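Local coordinates for D-threo-3-hydroxyaspartate dehydratase (Delftia, PDB 3WQC), which catalyses the pyridoxal phosphate-dependent deamination of D-threo-3-hydroxyaspartate to oxaloacetate and ammonium, and also acts on D-serine, at residues F250-M255 and N360-T365. Sequence-based numbering, arbitrary orientation.
Sequences FFDLVM and NHACAT. With MG (magnesium ion), chain K.
D252 sets its carboxylate against the backbone of N360 to A362 and ties together the starts of two helices. Its CG lies between the backbone N and the carbonyl carbon (chi1 61°). From there OD2 takes the backbone N-H of A362, with D252 OD2 to A362 N at 2.8 Å. The bond is nearly straight, 161° at the hydrogen, and uses the anti lone pair of OD2. The other oxygen turns back to its own chain. D252 OD1 accepts from M255 N at 2.9 Å and so N-caps helix 253-258. One carboxylate thus holds both helix starts, and two N-H donors fix its rotation. A return bond runs from V254 N to N360 O at 3.1 Å, in the carbonyl plane. V254 CG2 rests against the same oxygen. The methyl of A362 fits near the plane of the F250 ring, at its edge, and touches F250 CB at 4.1 Å.

H361, the N-cap residue of helix 362-366, turns its CB away from 250-255, though the ring edge at CD2 stays near D252 OD2. Its CG is anti to the backbone N (chi1 -176°), and H361 NE2 binds the magnesium ion at 2.1 Å. C363 SG completes the protein part of the site at a longer 2.6 Å, and four waters fill the remaining positions. D296 accepts from H361 ND1 and probably orients the ring. W290 of the second subunit meets that ring.

The contact is buried and joins the TIM-barrel-like alanine racemase N-terminal domain to the serine dehydratase-type domain near the pyridoxal phosphate. F251 and M255 pack on helix 228-233, F250 on helix 27-44, and A362 on strand 268-278.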
ATOM      1  N   PHE B 250       3.218   6.951 -16.192  1.00 14.86           N
ATOM      2  CA  PHE B 250       4.419   6.175 -15.840  1.00 13.13           C
ATOM      3  C   PHE B 250       4.546   4.843 -16.518  1.00 15.16           C
ATOM      4  O   PHE B 250       5.680   4.324 -16.690  1.00 17.20           O
ATOM      5  CB  PHE B 250       4.484   5.932 -14.290  1.00 14.49           C
ATOM      6  CG  PHE B 250       4.441   7.221 -13.479  1.00 13.86           C
ATOM      7  CD1 PHE B 250       5.113   8.425 -13.904  1.00 14.44           C
ATOM      8  CD2 PHE B 250       3.794   7.215 -12.240  1.00 14.74           C
ATOM      9  CE1 PHE B 250       5.094   9.594 -13.099  1.00 15.39           C
ATOM     10  CE2 PHE B 250       3.811   8.368 -11.435  1.00 16.18           C
ATOM     11  CZ  PHE B 250       4.420   9.552 -11.868  1.00 14.37           C
ATOM     12  N   PHE B 251       3.422   4.180 -16.828  1.00 15.09           N
ATOM     13  CA  PHE B 251       3.372   2.784 -17.165  1.00 13.24           C
ATOM     14  C   PHE B 251       3.908   1.881 -16.037  1.00 15.14           C
ATOM     15  O   PHE B 251       4.314   2.405 -14.976  1.00 15.41           O
ATOM     16  CB  PHE B 251       4.047   2.434 -18.555  1.00 15.72           C
ATOM     17  CG  PHE B 251       3.281   2.993 -19.730  1.00 15.20           C
ATOM     18  CD1 PHE B 251       1.977   2.516 -19.990  1.00 16.90           C
ATOM     19  CD2 PHE B 251       3.864   3.925 -20.590  1.00 18.03           C
ATOM     20  CE1 PHE B 251       1.285   2.930 -21.154  1.00 17.44           C
ATOM     21  CE2 PHE B 251       3.156   4.373 -21.741  1.00 18.32           C
ATOM     22  CZ  PHE B 251       1.882   3.849 -22.004  1.00 18.43           C
ATOM     23  N   ASP B 252       3.849   0.576 -16.258  1.00 15.63           N
ATOM     24  CA  ASP B 252       4.230  -0.420 -15.279  1.00 13.93           C
ATOM     25  C   ASP B 252       4.267  -1.763 -15.924  1.00 14.66           C
ATOM     26  O   ASP B 252       4.063  -1.865 -17.178  1.00 16.29           O
ATOM     27  CB  ASP B 252       3.329  -0.347 -14.016  1.00 15.97           C
ATOM     28  CG  ASP B 252       1.849  -0.614 -14.336  1.00 16.19           C
ATOM     29  OD1 ASP B 252       1.606  -1.367 -15.326  1.00 17.25           O
ATOM     30  OD2 ASP B 252       0.955  -0.094 -13.629  1.00 14.88           O
ATOM     31  N   LEU B 253       4.597  -2.817 -15.166  1.00 14.80           N
ATOM     32  CA  LEU B 253       4.756  -4.122 -15.792  1.00 15.62           C
ATOM     33  C   LEU B 253       3.431  -4.794 -16.171  1.00 16.11           C
ATOM     34  O   LEU B 253       3.361  -5.555 -17.139  1.00 16.15           O
ATOM     35  CB  LEU B 253       5.515  -5.080 -14.874  1.00 16.05           C
ATOM     36  CG  LEU B 253       6.992  -4.581 -14.632  1.00 16.53           C
ATOM     37  CD1 LEU B 253       7.551  -5.407 -13.464  1.00 19.33           C
ATOM     38  CD2 LEU B 253       7.804  -4.783 -15.916  1.00 20.98           C
ATOM     39  N   VAL B 254       2.354  -4.464 -15.445  1.00 14.61           N
ATOM     40  CA  VAL B 254       1.004  -4.940 -15.872  1.00 15.29           C
ATOM     41  C   VAL B 254       0.713  -4.346 -17.278  1.00 15.32           C
ATOM     42  O   VAL B 254       0.264  -5.098 -18.154  1.00 17.23           O
ATOM     43  CB  VAL B 254      -0.060  -4.511 -14.847  1.00 14.34           C
ATOM     44  CG1 VAL B 254      -1.465  -4.548 -15.449  1.00 16.41           C
ATOM     45  CG2 VAL B 254       0.049  -5.477 -13.675  1.00 15.33           C
ATOM     46  N   MET B 255       1.005  -3.082 -17.536  1.00 15.96           N
ATOM     47  CA  MET B 255       0.791  -2.467 -18.870  0.50 14.75           C
ATOM     48  C   MET B 255       1.701  -3.094 -19.903  1.00 16.89           C
ATOM     49  O   MET B 255       1.281  -3.319 -21.066  1.00 18.66           O
ATOM     50  CB  MET B 255       1.006  -0.946 -18.888  0.50 15.19           C
ATOM     51  CG  MET B 255      -0.076  -0.179 -18.109  0.50 13.37           C
ATOM     52  SD  MET B 255      -1.703  -0.184 -18.896  0.50 14.12           S
ATOM     53  CE  MET B 255      -2.828  -0.925 -17.711  0.50 15.82           C
ATOM     54  N   ASN B 360       4.852  -3.736 -10.434  1.00 13.81           N
ATOM     55  CA  ASN B 360       3.678  -4.342 -11.076  1.00 12.11           C
ATOM     56  C   ASN B 360       2.669  -3.225 -11.458  1.00 13.76           C
ATOM     57  O   ASN B 360       2.213  -3.250 -12.634  1.00 14.61           O
ATOM     58  CB  ASN B 360       2.916  -5.283 -10.122  1.00 13.08           C
ATOM     59  CG  ASN B 360       3.626  -6.657  -9.968  1.00 16.04           C
ATOM     60  OD1 ASN B 360       3.060  -7.660 -10.420  1.00 15.79           O
ATOM     61  ND2 ASN B 360       4.827  -6.741  -9.395  1.00 14.64           N
ATOM     62  N   HIS B 361       2.340  -2.300 -10.557  1.00 13.14           N
ATOM     63  CA  HIS B 361       1.223  -1.434 -10.732  1.00 12.95           C
ATOM     64  C   HIS B 361       1.629  -0.081 -10.260  1.00 12.55           C
ATOM     65  O   HIS B 361       1.850   0.136  -9.035  1.00 12.52           O
ATOM     66  CB  HIS B 361       0.044  -1.990  -9.926  1.00 13.00           C
ATOM     67  CG  HIS B 361      -1.226  -1.234 -10.083  1.00 12.16           C
ATOM     68  ND1 HIS B 361      -2.368  -1.614  -9.389  1.00 12.15           N
ATOM     69  CD2 HIS B 361      -1.575  -0.199 -10.911  1.00 13.47           C
ATOM     70  CE1 HIS B 361      -3.432  -0.804  -9.745  1.00 13.77           C
ATOM     71  NE2 HIS B 361      -2.978   0.068 -10.691  1.00 12.66           N
ATOM     72  N   ALA B 362       1.840   0.870 -11.187  1.00 12.50           N
ATOM     73  CA  ALA B 362       2.406   2.189 -10.784  1.00 12.50           C
ATOM     74  C   ALA B 362       1.513   2.895  -9.752  1.00 12.15           C
ATOM     75  O   ALA B 362       2.024   3.487  -8.780  1.00 12.03           O
ATOM     76  CB  ALA B 362       2.609   3.105 -12.015  1.00 13.70           C
ATOM     77  N   CYS B 363       0.185   2.774  -9.871  1.00 12.34           N
ATOM     78  CA  CYS B 363      -0.722   3.532  -8.969  1.00 12.08           C
ATOM     79  C   CYS B 363      -0.536   2.995  -7.546  1.00 11.81           C
ATOM     80  O   CYS B 363      -0.657   3.728  -6.578  1.00 12.24           O
ATOM     81  CB  CYS B 363      -2.196   3.239  -9.399  1.00 13.59           C
ATOM     82  SG  CYS B 363      -2.401   3.423 -11.231  1.00 15.11           S
ATOM     83  N   ALA B 364      -0.373   1.660  -7.436  1.00 10.54           N
ATOM     84  CA  ALA B 364      -0.274   1.025  -6.087  1.00 10.87           C
ATOM     85  C   ALA B 364       1.083   1.319  -5.465  1.00 10.96           C
ATOM     86  O   ALA B 364       1.218   1.714  -4.292  1.00 11.98           O
ATOM     87  CB  ALA B 364      -0.487  -0.466  -6.229  1.00 11.72           C
ATOM     88  N   THR B 365       2.187   1.206  -6.279  1.00 10.46           N
ATOM     89  CA  THR B 365       3.547   1.496  -5.710  1.00 11.17           C
ATOM     90  C   THR B 365       3.643   2.957  -5.371  1.00 11.75           C
ATOM     91  O   THR B 365       4.151   3.277  -4.257  1.00 11.63           O
ATOM     92  CB  THR B 365       4.629   1.115  -6.746  1.00 12.09           C
ATOM     93  OG1 THR B 365       4.533  -0.306  -7.002  1.00 12.90           O
ATOM     94  CG2 THR B 365       6.026   1.559  -6.290  1.00 13.59           C
TER
HETATM   95 MG    MG K 403      -4.131   1.543 -11.745  1.00 14.83          MG
HETATM   96  O   HOH W   1      -5.481   2.683 -12.890  1.00 20.03           O
HETATM   97  O   HOH W   2      -5.541  -0.128 -12.152  1.00 20.43           O
HETATM   98  O   HOH W   3      -5.393   1.792 -10.065  1.00 14.78           O
HETATM   99  O   HOH W   4      -3.261   1.006 -13.525  1.00 15.07           O